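Local coordinates for SusD superfamily protein (Bacteroides vulgatus ATCC 8482, PDB 3JQ0), which probably binds glycans or other nutrients at the outer membrane of the bacterium, at residues H117-W122 with Y193-R198; L455-V460 with S469-P474. One frame throughout, in Å; residues are numbered along the deposited sequence.

Contact 1 of 2, residues H117-W122 with Y193-R198; sequences HLLRSW and YLWSGR
Arg120 lays the carbon part of its side chain over one face of the Trp195 indole, and its path can be followed atom by atom. CB of Arg120 comes first, 4.1 Å from CH2 of Trp195 at the outer end of the six-membered ring. Arg120 CG then sits above that ring of Trp195, 3.6 Å from its centroid and 4° off the normal, which is the geometry of a CH-pi contact. CD of Arg120 continues over the same face and lies 3.7 Å from Trp195 CE3. Beyond it the chain bends at chi3 (-73°), and this turn carries the guanidinium off the indole, its plane 82° from that of the ring. Arg120 NE is hydrogen-bonded to Phe116 O, while its NH2 lies 3.7 Å above the His117 ring plane, offset toward the rim; Tyr450 adds a cation-pi contact. With CG anti to the backbone N, the Trp195 indole extends across toward helix 97-122 and lies under the Arg120 methylenes. Leu119 runs past it in the opposite direction, Leu119 CD2 lying 4.0 Å from Trp195 CD1 at an oblique position, and also packs on Met153 of helix 149-167. The buried arrangement joins helices 97-122 and 182-199 in the helical, TPR-related scaffold of the SusD fold.

Contact 2 of 2, residues L455-V460 with S469-P474; sequences LGWDYV and SRLLWP. With SO4 (sulfate ion), chain G.
Leu471 points its CD2 methyl at Val460 and Trp457, two residues about one turn apart on helix 457-463, and meets each at a different angle. Toward Trp457 the leucine runs at about a right angle to the tryptophan side chain, and Leu471 CD2 arrives at the edge of the indole, near its plane, 4.2 Å from Trp457 CZ3. Toward Val460 the approach is slanted and closer: Leu471 CD2 is 3.7 Å from Val460 CG1. That methyl is the branch of Val460 anti to the backbone N (chi1 171°), which turns it to the leucine. The CB of Trp457 does not aim directly at 469-474; a chi1 of 169° swings the ring so that its far end closes the distance. The indole also stacks with His461. At the start of the helix Gly456 is the N-cap residue, with a positive phi, and the Trp457 N-H is directed to sulfate O1, with N and O1 2.9 Å apart and an angle of 156°; a second, weak bond goes to O4. Gln199 binds the same ion. The two segments bury 114 Å² in all, nearly all of it on three residues, so the contact rests on dispersion and exclusion of water, while the sulfate probably gains from the helix dipole as well as from the Trp457 N-H.

Overall arrangement
Contacts 1 and 2 follow one another along the chain, yet their centres lie 12 Å apart on the same side of the molecule's centre, and they touch at two polar points. Ser121 O is 2.8 Å from Trp473 N, a probable hydrogen bond that ties the end region of helix 97-122 to the loop 469-474. Separately, Arg198 NH2 lies 3.0 Å from Leu455 O, a probable hydrogen bond linking helix 182-199 to segment 455-460. Each segment of contact 1 is thus connected to a different segment of contact 2. The sulfate belongs to the side of 455-460, where Gln199, just beyond 193-198, also holds it; nothing here identifies a nutrient-binding site.

Contact 1 of 2, residues H117-W122 with Y193-R198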
ATOM      1  N   HIS A 117       9.395   0.477  -6.873  1.00  6.81           N
ATOM      2  CA  HIS A 117       8.879   1.787  -6.449  1.00  6.86           C
ATOM      3  C   HIS A 117       9.521   2.904  -7.248  1.00  6.35           C
ATOM      4  O   HIS A 117       8.877   3.846  -7.699  1.00  7.12           O
ATOM      5  CB  HIS A 117       9.100   2.024  -4.968  1.00  6.89           C
ATOM      6  CG  HIS A 117       8.103   1.371  -4.071  1.00  7.46           C
ATOM      7  ND1 HIS A 117       6.785   1.741  -3.988  1.00  7.45           N
ATOM      8  CD2 HIS A 117       8.296   0.410  -3.132  1.00  8.94           C
ATOM      9  CE1 HIS A 117       6.197   1.002  -3.072  1.00  9.32           C
ATOM     10  NE2 HIS A 117       7.085   0.168  -2.542  1.00  8.73           N
ATOM     11  N   LEU A 118      10.845   2.833  -7.407  1.00  7.60           N
ATOM     12  CA  LEU A 118      11.566   3.884  -8.154  1.00  7.41           C
ATOM     13  C   LEU A 118      11.106   3.978  -9.611  1.00  6.96           C
ATOM     14  O   LEU A 118      10.891   5.058 -10.132  1.00  7.80           O
ATOM     15  CB  LEU A 118      13.101   3.676  -8.079  1.00  7.88           C
ATOM     16  CG  LEU A 118      13.749   3.832  -6.690  1.00  7.73           C
ATOM     17  CD1 LEU A 118      15.224   3.438  -6.734  1.00 10.60           C
ATOM     18  CD2 LEU A 118      13.596   5.272  -6.227  1.00 11.56           C
ATOM     19  N   LEU A 119      10.943   2.817 -10.260  1.00  6.93           N
ATOM     20  CA  LEU A 119      10.498   2.792 -11.669  1.00  7.39           C
ATOM     21  C   LEU A 119       9.134   3.466 -11.829  1.00  7.08           C
ATOM     22  O   LEU A 119       8.943   4.295 -12.693  1.00  7.31           O
ATOM     23  CB  LEU A 119      10.375   1.346 -12.128  1.00  7.62           C
ATOM     24  CG  LEU A 119       9.827   1.177 -13.530  1.00  8.56           C
ATOM     25  CD1 LEU A 119      10.763   1.710 -14.613  1.00 12.50           C
ATOM     26  CD2 LEU A 119       9.458  -0.278 -13.783  1.00 10.32           C
ATOM     27  N   ARG A 120       8.177   3.092 -10.973  1.00  7.16           N
ATOM     28  CA  ARG A 120       6.817   3.596 -11.089  1.00  6.97           C
ATOM     29  C   ARG A 120       6.698   5.064 -10.716  1.00  6.59           C
ATOM     30  O   ARG A 120       5.790   5.754 -11.152  1.00  7.20           O
ATOM     31  CB  ARG A 120       5.860   2.735 -10.260  1.00  7.03           C
ATOM     32  CG  ARG A 120       5.710   1.304 -10.775  1.00  7.55           C
ATOM     33  CD  ARG A 120       4.752   0.513  -9.913  1.00  7.60           C
ATOM     34  NE  ARG A 120       5.369   0.197  -8.631  1.00  7.04           N
ATOM     35  CZ  ARG A 120       4.723  -0.410  -7.647  1.00  7.02           C
ATOM     36  NH1 ARG A 120       3.451  -0.727  -7.784  1.00  7.72           N
ATOM     37  NH2 ARG A 120       5.348  -0.646  -6.501  1.00  8.20           N
ATOM     38  N   SER A 121       7.629   5.523  -9.885  1.00  6.31           N
ATOM     39  CA  SER A 121       7.551   6.873  -9.305  1.00  7.01           C
ATOM     40  C   SER A 121       8.426   7.884 -10.041  1.00  7.00           C
ATOM     41  O   SER A 121       7.970   8.960 -10.378  1.00  7.49           O
ATOM     42  CB  SER A 121       7.862   6.820  -7.807  1.00  7.76           C
ATOM     43  OG  SER A 121       6.878   6.019  -7.157  1.00  7.42           O
ATOM     44  N   TRP A 122       9.701   7.554 -10.269  1.00  7.17           N
ATOM     45  CA  TRP A 122      10.668   8.408 -10.953  1.00  7.25           C
ATOM     46  C   TRP A 122      11.046   7.999 -12.384  1.00  7.61           C
ATOM     47  O   TRP A 122      11.517   8.848 -13.118  1.00  8.92           O
ATOM     48  CB  TRP A 122      11.911   8.626 -10.087  1.00  7.75           C
ATOM     49  CG  TRP A 122      11.668   9.599  -8.957  1.00  6.91           C
ATOM     50  CD1 TRP A 122      11.712  10.986  -9.074  1.00  7.34           C
ATOM     51  CD2 TRP A 122      11.286   9.327  -7.588  1.00  7.23           C
ATOM     52  NE1 TRP A 122      11.424  11.559  -7.869  1.00  8.10           N
ATOM     53  CE2 TRP A 122      11.114  10.577  -6.956  1.00  7.76           C
ATOM     54  CE3 TRP A 122      11.071   8.175  -6.853  1.00  7.83           C
ATOM     55  CZ2 TRP A 122      10.769  10.662  -5.606  1.00  8.11           C
ATOM     56  CZ3 TRP A 122      10.707   8.281  -5.524  1.00  7.59           C
ATOM     57  CH2 TRP A 122      10.562   9.506  -4.932  1.00  8.37           C
ATOM     58  N   TYR A 193       5.472  -7.989 -13.728  1.00  6.97           N
ATOM     59  CA  TYR A 193       5.090  -8.457 -15.048  1.00  7.14           C
ATOM     60  C   TYR A 193       3.736  -7.886 -15.468  1.00  6.76           C
ATOM     61  O   TYR A 193       3.519  -7.696 -16.678  1.00  7.19           O
ATOM     62  CB  TYR A 193       5.207  -9.985 -15.151  1.00  7.06           C
ATOM     63  CG  TYR A 193       6.613 -10.444 -15.290  1.00  7.23           C
ATOM     64  CD1 TYR A 193       7.455 -10.637 -14.201  1.00  8.03           C
ATOM     65  CD2 TYR A 193       7.140 -10.735 -16.550  1.00  8.36           C
ATOM     66  CE1 TYR A 193       8.758 -11.053 -14.368  1.00  7.89           C
ATOM     67  CE2 TYR A 193       8.441 -11.169 -16.717  1.00  8.61           C
ATOM     68  CZ  TYR A 193       9.259 -11.321 -15.614  1.00  8.32           C
ATOM     69  OH  TYR A 193      10.566 -11.757 -15.759  1.00  9.23           O
ATOM     70  N   LEU A 194       2.813  -7.594 -14.543  1.00  7.43           N
ATOM     71  CA  LEU A 194       1.650  -6.808 -14.950  1.00  6.59           C
ATOM     72  C   LEU A 194       2.063  -5.448 -15.500  1.00  7.28           C
ATOM     73  O   LEU A 194       1.553  -4.999 -16.541  1.00  7.30           O
ATOM     74  CB  LEU A 194       0.679  -6.598 -13.771  1.00  7.75           C
ATOM     75  CG  LEU A 194      -0.236  -7.729 -13.371  1.00  8.32           C
ATOM     76  CD1 LEU A 194      -1.100  -7.297 -12.171  1.00  8.94           C
ATOM     77  CD2 LEU A 194      -1.139  -8.155 -14.533  1.00 12.31           C
ATOM     78  N   TRP A 195       3.004  -4.791 -14.823  1.00  6.81           N
ATOM     79  CA  TRP A 195       3.433  -3.475 -15.203  1.00  6.93           C
ATOM     80  C   TRP A 195       4.132  -3.517 -16.572  1.00  7.43           C
ATOM     81  O   TRP A 195       3.823  -2.749 -17.493  1.00  7.57           O
ATOM     82  CB  TRP A 195       4.392  -2.876 -14.174  1.00  6.91           C
ATOM     83  CG  TRP A 195       4.760  -1.463 -14.461  1.00  6.83           C
ATOM     84  CD1 TRP A 195       5.767  -1.030 -15.268  1.00  7.73           C
ATOM     85  CD2 TRP A 195       4.089  -0.288 -14.004  1.00  7.66           C
ATOM     86  NE1 TRP A 195       5.763   0.333 -15.339  1.00  8.29           N
ATOM     87  CE2 TRP A 195       4.751   0.810 -14.557  1.00  7.98           C
ATOM     88  CE3 TRP A 195       2.992  -0.064 -13.156  1.00  8.26           C
ATOM     89  CZ2 TRP A 195       4.359   2.131 -14.312  1.00  8.83           C
ATOM     90  CZ3 TRP A 195       2.598   1.225 -12.933  1.00  8.84           C
ATOM     91  CH2 TRP A 195       3.302   2.310 -13.485  1.00  9.56           C
ATOM     92  N   SER A 196       5.059  -4.452 -16.755  1.00  7.30           N
ATOM     93  CA  SER A 196       5.672  -4.489 -18.090  0.70  7.87           C
ATOM     94  C   SER A 196       4.668  -4.905 -19.152  1.00  7.29           C
ATOM     95  O   SER A 196       4.710  -4.371 -20.260  1.00  7.92           O
ATOM     96  CB  SER A 196       6.896  -5.365 -18.154  0.70  8.25           C
ATOM     97  OG  SER A 196       6.617  -6.721 -17.886  0.70  8.11           O
ATOM     98  N   GLY A 197       3.723  -5.789 -18.819  1.00  6.67           N
ATOM     99  CA  GLY A 197       2.724  -6.214 -19.787  1.00  7.05           C
ATOM    100  C   GLY A 197       1.840  -5.050 -20.264  1.00  7.37           C
ATOM    101  O   GLY A 197       1.545  -4.938 -21.451  1.00  8.22           O
ATOM    102  N   ARG A 198       1.397  -4.208 -19.321  1.00  7.37           N
ATOM    103  CA  ARG A 198       0.415  -3.173 -19.598  1.00  7.08           C
ATOM    104  C   ARG A 198       1.027  -1.820 -19.895  1.00  7.34           C
ATOM    105  O   ARG A 198       0.481  -1.085 -20.735  1.00  8.40           O
ATOM    106  CB  ARG A 198      -0.553  -3.110 -18.417  1.00  7.59           C
ATOM    107  CG  ARG A 198      -1.671  -2.078 -18.510  1.00  9.16           C
ATOM    108  CD  ARG A 198      -2.702  -2.442 -19.584  1.00  8.56           C
ATOM    109  NE  ARG A 198      -3.779  -1.462 -19.512  1.00  8.90           N
ATOM    110  CZ  ARG A 198      -5.030  -1.655 -19.888  1.00  8.67           C
ATOM    111  NH1 ARG A 198      -5.410  -2.812 -20.408  1.00  8.94           N
ATOM    112  NH2 ARG A 198      -5.892  -0.701 -19.681  1.00  9.43           N
TER

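Contact 2 of 2, residues L455-V460 with S469-P474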
ATOM      1  N   LEU A 455      -3.064   0.702 -15.062  1.00  6.99           N
ATOM      2  CA  LEU A 455      -4.010   0.579 -16.162  1.00  7.82           C
ATOM      3  C   LEU A 455      -3.920   1.652 -17.194  1.00  8.17           C
ATOM      4  O   LEU A 455      -4.344   1.436 -18.345  1.00  9.73           O
ATOM      5  CB  LEU A 455      -5.443   0.373 -15.645  1.00  8.54           C
ATOM      6  CG  LEU A 455      -5.680  -0.986 -14.972  1.00 10.06           C
ATOM      7  CD1 LEU A 455      -7.153  -1.096 -14.476  1.00 11.21           C
ATOM      8  CD2 LEU A 455      -5.304  -2.181 -15.846  1.00 12.17           C
ATOM      9  N   GLY A 456      -3.358   2.813 -16.847  1.00  7.72           N
ATOM     10  CA  GLY A 456      -2.963   3.794 -17.816  1.00  7.73           C
ATOM     11  C   GLY A 456      -3.701   5.124 -17.716  1.00  7.24           C
ATOM     12  O   GLY A 456      -4.581   5.301 -16.863  1.00  7.41           O
ATOM     13  N   TRP A 457      -3.370   6.020 -18.641  1.00  7.57           N
ATOM     14  CA  TRP A 457      -3.836   7.404 -18.572  1.00  7.89           C
ATOM     15  C   TRP A 457      -5.364   7.492 -18.475  1.00  8.09           C
ATOM     16  O   TRP A 457      -5.883   8.312 -17.719  1.00  8.57           O
ATOM     17  CB  TRP A 457      -3.354   8.212 -19.773  1.00  8.26           C
ATOM     18  CG  TRP A 457      -4.011   9.557 -19.902  1.00  8.94           C
ATOM     19  CD1 TRP A 457      -4.854   9.977 -20.902  1.00 10.48           C
ATOM     20  CD2 TRP A 457      -3.966  10.646 -18.961  1.00  8.38           C
ATOM     21  NE1 TRP A 457      -5.293  11.252 -20.657  1.00 10.45           N
ATOM     22  CE2 TRP A 457      -4.747  11.705 -19.484  1.00  9.57           C
ATOM     23  CE3 TRP A 457      -3.338  10.844 -17.720  1.00  8.97           C
ATOM     24  CZ2 TRP A 457      -4.944  12.897 -18.818  1.00  9.72           C
ATOM     25  CZ3 TRP A 457      -3.532  12.030 -17.068  1.00  8.90           C
ATOM     26  CH2 TRP A 457      -4.331  13.042 -17.611  1.00  9.63           C
ATOM     27  N   ASP A 458      -6.112   6.685 -19.227  1.00  8.06           N
ATOM     28  CA  ASP A 458      -7.563   6.819 -19.164  1.00  8.01           C
ATOM     29  C   ASP A 458      -8.094   6.672 -17.751  1.00  7.65           C
ATOM     30  O   ASP A 458      -8.998   7.403 -17.353  1.00  9.23           O
ATOM     31  CB  ASP A 458      -8.227   5.815 -20.065  1.00  9.11           C
ATOM     32  CG  ASP A 458      -7.913   6.049 -21.558  1.00  9.43           C
ATOM     33  OD1 ASP A 458      -7.564   7.160 -21.939  1.00 10.70           O
ATOM     34  OD2 ASP A 458      -8.126   5.093 -22.321  1.00 10.35           O
ATOM     35  N   TYR A 459      -7.491   5.751 -16.988  1.00  7.66           N
ATOM     36  CA  TYR A 459      -7.893   5.522 -15.616  1.00  7.42           C
ATOM     37  C   TYR A 459      -7.299   6.553 -14.651  1.00  7.15           C
ATOM     38  O   TYR A 459      -7.994   7.040 -13.757  1.00  7.98           O
ATOM     39  CB  TYR A 459      -7.516   4.100 -15.192  1.00  7.04           C
ATOM     40  CG  TYR A 459      -8.215   3.044 -16.025  1.00  8.05           C
ATOM     41  CD1 TYR A 459      -9.494   2.602 -15.756  1.00  9.13           C
ATOM     42  CD2 TYR A 459      -7.644   2.572 -17.200  1.00  8.41           C
ATOM     43  CE1 TYR A 459     -10.134   1.679 -16.596  1.00 11.26           C
ATOM     44  CE2 TYR A 459      -8.265   1.705 -18.037  1.00  9.44           C
ATOM     45  CZ  TYR A 459      -9.514   1.232 -17.731  1.00 10.27           C
ATOM     46  OH  TYR A 459     -10.163   0.317 -18.544  1.00 13.10           O
ATOM     47  N   VAL A 460      -6.036   6.905 -14.821  1.00  7.22           N
ATOM     48  CA  VAL A 460      -5.440   8.010 -14.080  1.00  7.33           C
ATOM     49  C   VAL A 460      -6.318   9.253 -14.192  1.00  7.26           C
ATOM     50  O   VAL A 460      -6.535   9.949 -13.193  1.00  8.00           O
ATOM     51  CB  VAL A 460      -4.004   8.287 -14.552  1.00  7.28           C
ATOM     52  CG1 VAL A 460      -3.478   9.581 -13.934  1.00  8.73           C
ATOM     53  CG2 VAL A 460      -3.079   7.128 -14.300  1.00  7.42           C
ATOM     54  N   SER A 469       1.592  14.577 -18.677  1.00  9.76           N
ATOM     55  CA  SER A 469       3.030  14.841 -18.763  1.00  9.68           C
ATOM     56  C   SER A 469       3.768  14.797 -17.415  1.00  8.90           C
ATOM     57  O   SER A 469       4.991  14.890 -17.406  1.00 10.59           O
ATOM     58  CB  SER A 469       3.287  16.213 -19.401  1.00 10.84           C
ATOM     59  OG  SER A 469       2.767  17.246 -18.579  1.00 13.29           O
ATOM     60  N   ARG A 470       3.028  14.642 -16.329  1.00  8.40           N
ATOM     61  CA  ARG A 470       3.558  14.657 -14.989  1.00  8.34           C
ATOM     62  C   ARG A 470       2.999  13.477 -14.170  1.00  7.97           C
ATOM     63  O   ARG A 470       2.595  13.629 -13.015  1.00  8.09           O
ATOM     64  CB  ARG A 470       3.262  15.996 -14.289  1.00  8.30           C
ATOM     65  CG  ARG A 470       4.097  17.127 -14.845  1.00  9.33           C
ATOM     66  CD  ARG A 470       3.795  18.430 -14.114  1.00  9.95           C
ATOM     67  NE  ARG A 470       4.748  19.417 -14.584  1.00 10.47           N
ATOM     68  CZ  ARG A 470       4.892  20.627 -14.066  1.00 11.62           C
ATOM     69  NH1 ARG A 470       4.203  20.985 -13.000  1.00 14.04           N
ATOM     70  NH2 ARG A 470       5.756  21.453 -14.634  1.00 13.33           N
ATOM     71  N   LEU A 471       3.064  12.266 -14.730  1.00  7.66           N
ATOM     72  CA  LEU A 471       2.671  11.080 -13.985  1.00  7.88           C
ATOM     73  C   LEU A 471       3.781  10.593 -13.051  1.00  7.59           C
ATOM     74  O   LEU A 471       3.478   9.945 -12.044  1.00  7.99           O
ATOM     75  CB  LEU A 471       2.292   9.944 -14.925  1.00  8.49           C
ATOM     76  CG  LEU A 471       1.109  10.281 -15.841  1.00  9.19           C
ATOM     77  CD1 LEU A 471       0.712   9.026 -16.637  1.00 12.57           C
ATOM     78  CD2 LEU A 471      -0.097  10.757 -15.026  1.00 11.12           C
ATOM     79  N   LEU A 472       5.029  10.902 -13.386  1.00  7.30           N
ATOM     80  CA  LEU A 472       6.177  10.621 -12.489  1.00  7.09           C
ATOM     81  C   LEU A 472       6.240  11.735 -11.419  1.00  6.98           C
ATOM     82  O   LEU A 472       5.353  12.576 -11.346  1.00  8.07           O
ATOM     83  CB  LEU A 472       7.442  10.481 -13.345  1.00  7.79           C
ATOM     84  CG  LEU A 472       7.404   9.381 -14.403  1.00  8.60           C
ATOM     85  CD1 LEU A 472       8.696   9.488 -15.259  1.00 10.04           C
ATOM     86  CD2 LEU A 472       7.291   8.018 -13.743  1.00  9.98           C
ATOM     87  N   TRP A 473       7.301  11.692 -10.614  1.00  6.94           N
ATOM     88  CA  TRP A 473       7.556  12.654  -9.572  1.00  6.82           C
ATOM     89  C   TRP A 473       8.774  13.483  -9.945  1.00  6.49           C
ATOM     90  O   TRP A 473       9.688  12.984 -10.597  1.00  7.36           O
ATOM     91  CB  TRP A 473       7.835  11.936  -8.254  1.00  7.51           C
ATOM     92  CG  TRP A 473       6.623  11.224  -7.645  1.00  7.00           C
ATOM     93  CD1 TRP A 473       5.952  10.174  -8.188  1.00  7.09           C
ATOM     94  CD2 TRP A 473       6.020  11.460  -6.365  1.00  7.44           C
ATOM     95  NE1 TRP A 473       4.921   9.797  -7.372  1.00  7.09           N
ATOM     96  CE2 TRP A 473       4.957  10.564  -6.237  1.00  7.44           C
ATOM     97  CE3 TRP A 473       6.255  12.370  -5.335  1.00  8.46           C
ATOM     98  CZ2 TRP A 473       4.167  10.483  -5.086  1.00  7.74           C
ATOM     99  CZ3 TRP A 473       5.464  12.308  -4.200  1.00  9.95           C
ATOM    100  CH2 TRP A 473       4.424  11.376  -4.096  1.00  9.33           C
ATOM    101  N   PRO A 474       8.803  14.751  -9.542  1.00  7.17           N
ATOM    102  CA  PRO A 474       9.973  15.594  -9.789  1.00  7.28           C
ATOM    103  C   PRO A 474      11.138  15.231  -8.871  1.00  7.38           C
ATOM    104  O   PRO A 474      10.956  14.536  -7.859  1.00  7.60           O
ATOM    105  CB  PRO A 474       9.443  16.991  -9.494  1.00  8.41           C
ATOM    106  CG  PRO A 474       8.417  16.770  -8.384  1.00  7.82           C
ATOM    107  CD  PRO A 474       7.778  15.429  -8.726  1.00  6.85           C
TER
HETATM  108  S   SO4 G   6      -1.226   4.401 -21.287  0.75  9.29           S
HETATM  109  O1  SO4 G   6      -1.166   5.618 -20.427  0.75 13.78           O
HETATM  110  O2  SO4 G   6      -0.907   4.673 -22.673  0.75 14.53           O
HETATM  111  O3  SO4 G   6      -0.324   3.475 -20.700  0.75 13.10           O
HETATM  112  O4  SO4 G   6      -2.526   3.748 -21.158  0.75 14.13           O